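Local structure of RagA protein (Porphyromonas gingivalis, 6SLN) at residues R631-Y636 against E699-V704; G383-G388 against I872-Y877. The protein is a TonB-dependent receptor of the outer membrane that binds peptide and probably imports it across the outer membrane. All coordinates share one frame; numbering follows the deposited sequence.

Interaction 1 (R631-Y636 against E699-V704); sequences RLKMSY and EVDFYV
Lys-633 turns its CG to a position between its own backbone N and carbonyl carbon (chi1 34°), and the chain then bends at chi3 and chi4 to carry NZ over to Glu-699 and Asp-701. Glu-699 starts with CG anti to the backbone N (chi1 -179°) and bends at chi2, which brings OE1 up to NZ. The contact belongs to the TonB-dependent receptor beta-barrel. Strands 627-641 and 696-715 are not neighbours there, because strand 678-691 lies between them and pairs with both. The lysine therefore reaches across a whole strand. The CA atoms of Lys-633 and Asp-701 are 8.8 Å apart. On the strand between, Lys-633 has a backbone hydrogen bond with Gly-686, which has no side chain.

Lys-633 NZ donates to Glu-699 OE1 at 3.2 Å, almost in line with the C-O bond, within a salt bridge. The lysine crosses both acids at about a right angle. NZ also makes a weak hydrogen bond to Gly-100 O in the plug domain, so the network faces the barrel interior. The salt bridge to Asp-701 is long. NZ stands 3.7 Å from Asp-701 OD1, and this same oxygen accepts a hydrogen bond from Asn-684 ND2.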
loop_
_atom_site.group_PDB
_atom_site.type_symbol
_atom_site.label_atom_id
_atom_site.label_comp_id
_atom_site.label_asym_id
_atom_site.label_seq_id
_atom_site.Cartn_x
_atom_site.Cartn_y
_atom_site.Cartn_z
ATOM N N ARG A 631 29.753 -50.249 13.440
ATOM C CA ARG A 631 28.349 -50.388 13.088
ATOM C C ARG A 631 28.199 -50.399 11.572
ATOM O O ARG A 631 28.938 -49.730 10.843
ATOM C CB ARG A 631 27.491 -49.275 13.698
ATOM C CG ARG A 631 27.399 -49.319 15.213
ATOM C CD ARG A 631 26.465 -48.246 15.741
ATOM N NE ARG A 631 26.805 -46.915 15.236
ATOM C CZ ARG A 631 27.607 -46.061 15.860
ATOM N NH1 ARG A 631 28.159 -46.399 17.018
ATOM N NH2 ARG A 631 27.859 -44.873 15.323
ATOM N N LEU A 632 27.235 -51.191 11.114
ATOM C CA LEU A 632 26.889 -51.340 9.710
ATOM C C LEU A 632 25.428 -50.933 9.561
ATOM O O LEU A 632 24.587 -51.315 10.382
ATOM C CB LEU A 632 27.149 -52.789 9.260
ATOM C CG LEU A 632 26.969 -53.343 7.844
ATOM C CD1 LEU A 632 25.507 -53.463 7.489
ATOM C CD2 LEU A 632 27.688 -52.491 6.836
ATOM N N LYS A 633 25.127 -50.132 8.546
ATOM C CA LYS A 633 23.788 -49.581 8.404
ATOM C C LYS A 633 23.446 -49.443 6.932
ATOM O O LYS A 633 24.273 -48.981 6.141
ATOM C CB LYS A 633 23.664 -48.210 9.103
ATOM C CG LYS A 633 24.931 -47.359 9.062
ATOM C CD LYS A 633 24.968 -46.313 10.175
ATOM C CE LYS A 633 24.086 -45.103 9.861
ATOM N NZ LYS A 633 24.652 -44.186 8.822
ATOM N N MET A 634 22.231 -49.843 6.565
ATOM C CA MET A 634 21.743 -49.544 5.230
ATOM C C MET A 634 20.270 -49.165 5.267
ATOM O O MET A 634 19.510 -49.621 6.123
ATOM C CB MET A 634 21.953 -50.699 4.266
ATOM C CG MET A 634 21.210 -51.948 4.627
ATOM S SD MET A 634 22.027 -53.323 3.816
ATOM C CE MET A 634 23.522 -53.450 4.778
ATOM N N SER A 635 19.884 -48.325 4.308
ATOM C CA SER A 635 18.542 -47.791 4.184
ATOM C C SER A 635 18.089 -47.912 2.737
ATOM O O SER A 635 18.895 -47.843 1.803
ATOM C CB SER A 635 18.492 -46.316 4.607
ATOM O OG SER A 635 18.608 -45.450 3.478
ATOM N N TYR A 636 16.793 -48.101 2.557
ATOM C CA TYR A 636 16.187 -47.859 1.262
ATOM C C TYR A 636 14.836 -47.216 1.484
ATOM O O TYR A 636 14.088 -47.617 2.383
ATOM C CB TYR A 636 16.007 -49.120 0.432
ATOM C CG TYR A 636 15.389 -48.768 -0.888
ATOM C CD1 TYR A 636 16.151 -48.184 -1.890
ATOM C CD2 TYR A 636 14.031 -48.959 -1.118
ATOM C CE1 TYR A 636 15.588 -47.825 -3.095
ATOM C CE2 TYR A 636 13.458 -48.600 -2.321
ATOM C CZ TYR A 636 14.244 -48.029 -3.305
ATOM O OH TYR A 636 13.697 -47.665 -4.513
ATOM N N GLU A 699 33.457 -42.665 9.495
ATOM C CA GLU A 699 32.185 -43.098 8.928
ATOM C C GLU A 699 32.248 -42.956 7.417
ATOM O O GLU A 699 32.530 -41.867 6.904
ATOM C CB GLU A 699 31.022 -42.296 9.497
ATOM C CG GLU A 699 29.676 -42.723 8.943
ATOM C CD GLU A 699 28.653 -42.971 10.033
ATOM O OE1 GLU A 699 27.693 -43.735 9.777
ATOM O OE2 GLU A 699 28.812 -42.400 11.139
ATOM N N VAL A 700 32.014 -44.066 6.718
ATOM C CA VAL A 700 31.834 -44.091 5.270
ATOM C C VAL A 700 30.372 -44.406 4.983
ATOM O O VAL A 700 29.756 -45.226 5.675
ATOM C CB VAL A 700 32.751 -45.115 4.567
ATOM C CG1 VAL A 700 32.895 -44.744 3.113
ATOM C CG2 VAL A 700 34.113 -45.170 5.222
ATOM N N ASP A 701 29.821 -43.750 3.965
ATOM C CA ASP A 701 28.444 -43.980 3.539
ATOM C C ASP A 701 28.411 -43.972 2.020
ATOM O O ASP A 701 28.674 -42.939 1.402
ATOM C CB ASP A 701 27.507 -42.916 4.104
ATOM C CG ASP A 701 26.894 -43.326 5.422
ATOM O OD1 ASP A 701 25.911 -44.101 5.395
ATOM O OD2 ASP A 701 27.403 -42.886 6.481
ATOM N N PHE A 702 28.105 -45.113 1.420
ATOM C CA PHE A 702 27.880 -45.207 -0.013
ATOM C C PHE A 702 26.386 -45.119 -0.271
ATOM O O PHE A 702 25.600 -45.854 0.334
ATOM C CB PHE A 702 28.442 -46.513 -0.579
ATOM C CG PHE A 702 28.047 -46.784 -2.013
ATOM C CD1 PHE A 702 28.740 -46.193 -3.062
ATOM C CD2 PHE A 702 26.973 -47.627 -2.315
ATOM C CE1 PHE A 702 28.373 -46.442 -4.395
ATOM C CE2 PHE A 702 26.602 -47.880 -3.641
ATOM C CZ PHE A 702 27.307 -47.287 -4.680
ATOM N N TYR A 703 25.997 -44.237 -1.182
ATOM C CA TYR A 703 24.594 -44.075 -1.511
ATOM C C TYR A 703 24.398 -44.078 -3.016
ATOM O O TYR A 703 25.325 -43.824 -3.791
ATOM C CB TYR A 703 24.041 -42.768 -0.956
ATOM C CG TYR A 703 24.690 -41.563 -1.578
ATOM C CD1 TYR A 703 24.164 -40.980 -2.722
ATOM C CD2 TYR A 703 25.839 -41.017 -1.033
ATOM C CE1 TYR A 703 24.760 -39.885 -3.298
ATOM C CE2 TYR A 703 26.439 -39.917 -1.598
ATOM C CZ TYR A 703 25.898 -39.353 -2.726
ATOM O OH TYR A 703 26.501 -38.253 -3.289
ATOM N N VAL A 704 23.156 -44.341 -3.417
ATOM C CA VAL A 704 22.712 -44.142 -4.792
ATOM C C VAL A 704 21.291 -43.610 -4.735
ATOM O O VAL A 704 20.410 -44.224 -4.118
ATOM C CB VAL A 704 22.778 -45.414 -5.658
ATOM C CG1 VAL A 704 22.037 -46.556 -5.003
ATOM C CG2 VAL A 704 22.197 -45.120 -7.031
#

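Interaction 2 (G383-G388 against I872-Y877); sequences GKYYMG and INNDRY
The peptide-binding site of RagA includes this contact, in which Tyr-385 reaches Asn-874 and Asp-875. All three residues are buried. The tyrosine sets CG anti to its carbonyl carbon (chi1 -83°), and its ring extends from the 383-388 loop toward the other segment. The hydroxyl OH of Tyr-385 donates to OD1 of Asp-875 at 2.7 Å. Asp-875 OD1 accepts through its anti lone pair, the one pointing away from OD2. OD1 lies at the ring edge, near the ring plane, and the carboxylate is turned 66° from that plane. The same oxygen accepts from the backbone N of Asn-981, so two donors grip it, which probably helps to stabilise its charge.

Here strand 857-873 gives way to helix 874-879. Asn-873 is the centre of an inverse gamma turn and the N-cap residue. Its OD1 takes a weak capping bond from Arg-876 N at 3.4 Å.

Asn-874 comes at the tyrosine obliquely, with its CG 3.9 Å from CE2 of Tyr-385. Its ND2 is spent on a hydrogen bond to the backbone of the bound peptide, and Tyr-385 and Tyr-877 both pack on apolar side chains of that peptide. Phe-392 meets the Tyr-385 ring edge-to-face, and Phe-878 also meets this ring.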
loop_
_atom_site.group_PDB
_atom_site.type_symbol
_atom_site.label_atom_id
_atom_site.label_comp_id
_atom_site.label_asym_id
_atom_site.label_seq_id
_atom_site.Cartn_x
_atom_site.Cartn_y
_atom_site.Cartn_z
ATOM N N GLY A 383 26.159 -8.772 -10.664
ATOM C CA GLY A 383 25.735 -9.801 -11.575
ATOM C C GLY A 383 25.216 -9.297 -12.895
ATOM O O GLY A 383 25.097 -10.086 -13.828
ATOM N N LYS A 384 24.896 -8.020 -13.013
ATOM C CA LYS A 384 24.598 -7.403 -14.298
ATOM C C LYS A 384 25.758 -6.497 -14.716
ATOM O O LYS A 384 26.651 -6.172 -13.921
ATOM C CB LYS A 384 23.275 -6.635 -14.226
ATOM C CG LYS A 384 22.079 -7.546 -14.243
ATOM C CD LYS A 384 20.764 -6.802 -14.094
ATOM C CE LYS A 384 20.605 -6.241 -12.698
ATOM N NZ LYS A 384 19.402 -5.356 -12.605
ATOM N N TYR A 385 25.759 -6.123 -15.994
ATOM C CA TYR A 385 26.899 -5.459 -16.629
ATOM C C TYR A 385 26.486 -4.024 -16.928
ATOM O O TYR A 385 25.927 -3.722 -17.985
ATOM C CB TYR A 385 27.368 -6.190 -17.906
ATOM C CG TYR A 385 28.290 -7.327 -17.601
ATOM C CD1 TYR A 385 29.596 -7.102 -17.188
ATOM C CD2 TYR A 385 27.854 -8.636 -17.700
ATOM C CE1 TYR A 385 30.446 -8.168 -16.899
ATOM C CE2 TYR A 385 28.694 -9.707 -17.415
ATOM C CZ TYR A 385 29.979 -9.471 -17.016
ATOM O OH TYR A 385 30.785 -10.544 -16.730
ATOM N N TYR A 386 26.777 -3.143 -15.985
ATOM C CA TYR A 386 26.542 -1.717 -16.116
ATOM C C TYR A 386 27.887 -1.014 -16.029
ATOM O O TYR A 386 28.680 -1.306 -15.126
ATOM C CB TYR A 386 25.632 -1.219 -15.005
ATOM C CG TYR A 386 24.206 -1.709 -15.042
ATOM C CD1 TYR A 386 23.277 -1.124 -15.898
ATOM C CD2 TYR A 386 23.768 -2.720 -14.182
ATOM C CE1 TYR A 386 21.967 -1.539 -15.918
ATOM C CE2 TYR A 386 22.444 -3.147 -14.196
ATOM C CZ TYR A 386 21.550 -2.549 -15.068
ATOM O OH TYR A 386 20.230 -2.949 -15.110
ATOM N N MET A 387 28.152 -0.094 -16.956
ATOM C CA MET A 387 29.402 0.650 -16.870
ATOM C C MET A 387 29.517 1.376 -15.538
ATOM O O MET A 387 28.562 1.996 -15.058
ATOM C CB MET A 387 29.528 1.668 -17.984
ATOM C CG MET A 387 30.944 2.111 -18.135
ATOM S SD MET A 387 31.347 2.106 -19.862
ATOM C CE MET A 387 30.127 3.256 -20.500
ATOM N N GLY A 388 30.690 1.274 -14.937
ATOM C CA GLY A 388 30.967 1.919 -13.683
ATOM C C GLY A 388 30.497 1.171 -12.463
ATOM O O GLY A 388 30.787 1.608 -11.341
ATOM N N ILE A 872 32.338 -20.126 -16.327
ATOM C CA ILE A 872 32.660 -19.226 -17.424
ATOM C C ILE A 872 32.872 -17.843 -16.826
ATOM O O ILE A 872 31.997 -17.319 -16.131
ATOM C CB ILE A 872 31.549 -19.218 -18.484
ATOM C CG1 ILE A 872 31.346 -20.627 -19.016
ATOM C CG2 ILE A 872 31.855 -18.225 -19.606
ATOM C CD1 ILE A 872 30.042 -20.818 -19.685
ATOM N N ASN A 873 34.048 -17.268 -17.066
ATOM C CA ASN A 873 34.379 -15.944 -16.570
ATOM C C ASN A 873 33.882 -14.925 -17.578
ATOM O O ASN A 873 34.623 -14.444 -18.433
ATOM C CB ASN A 873 35.870 -15.800 -16.327
ATOM C CG ASN A 873 36.194 -14.560 -15.525
ATOM O OD1 ASN A 873 35.415 -13.607 -15.521
ATOM N ND2 ASN A 873 37.331 -14.573 -14.819
ATOM N N ASN A 874 32.611 -14.562 -17.437
ATOM C CA ASN A 874 32.015 -13.589 -18.336
ATOM C C ASN A 874 32.792 -12.284 -18.354
ATOM O O ASN A 874 32.875 -11.643 -19.407
ATOM C CB ASN A 874 30.576 -13.338 -17.920
ATOM C CG ASN A 874 29.663 -13.073 -19.077
ATOM O OD1 ASN A 874 28.484 -13.374 -18.998
ATOM N ND2 ASN A 874 30.179 -12.506 -20.147
ATOM N N ASP A 875 33.341 -11.868 -17.202
ATOM C CA ASP A 875 34.117 -10.624 -17.137
ATOM C C ASP A 875 35.211 -10.624 -18.193
ATOM O O ASP A 875 35.414 -9.628 -18.904
ATOM C CB ASP A 875 34.755 -10.443 -15.757
ATOM C CG ASP A 875 33.834 -9.784 -14.747
ATOM O OD1 ASP A 875 32.629 -9.621 -15.031
ATOM O OD2 ASP A 875 34.325 -9.448 -13.644
ATOM N N ARG A 876 35.923 -11.747 -18.316
ATOM C CA ARG A 876 37.007 -11.808 -19.282
ATOM C C ARG A 876 36.509 -11.687 -20.717
ATOM O O ARG A 876 37.310 -11.372 -21.600
ATOM C CB ARG A 876 37.842 -13.082 -19.074
ATOM C CG ARG A 876 38.645 -13.051 -17.765
ATOM C CD ARG A 876 39.639 -14.185 -17.581
ATOM N NE ARG A 876 40.198 -14.612 -18.853
ATOM C CZ ARG A 876 39.964 -15.805 -19.393
ATOM N NH1 ARG A 876 39.189 -16.673 -18.753
ATOM N NH2 ARG A 876 40.484 -16.133 -20.570
ATOM N N TYR A 877 35.211 -11.859 -20.972
ATOM C CA TYR A 877 34.713 -11.580 -22.316
ATOM C C TYR A 877 34.810 -10.096 -22.637
ATOM O O TYR A 877 34.872 -9.725 -23.815
ATOM C CB TYR A 877 33.262 -12.075 -22.490
ATOM C CG TYR A 877 32.635 -11.695 -23.818
ATOM C CD1 TYR A 877 31.915 -10.516 -23.969
ATOM C CD2 TYR A 877 32.763 -12.511 -24.916
ATOM C CE1 TYR A 877 31.352 -10.167 -25.187
ATOM C CE2 TYR A 877 32.193 -12.179 -26.134
ATOM C CZ TYR A 877 31.496 -11.008 -26.267
ATOM O OH TYR A 877 30.941 -10.690 -27.487
#

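In the fold
Interactions 1 and 2 lie on opposite sides of the chain's centre. Their own centres are 44 Å apart, and their nearest atoms about 23 Å, so they do not touch. Both reach strands of the barrel. Interaction 1 ties two strands that share a neighbour, and it lies against the plug domain. Interaction 2 joins the loop after strand 363-377 to Asn-874 and Asp-875, just beyond strand 857-873, at the bound peptide. In sequence, 631-636 and 699-704 both fall between 383-388 and 872-877. Measured between centres, interaction 1 lies about 28 Å from the middle of the chain and interaction 2 about 20 Å.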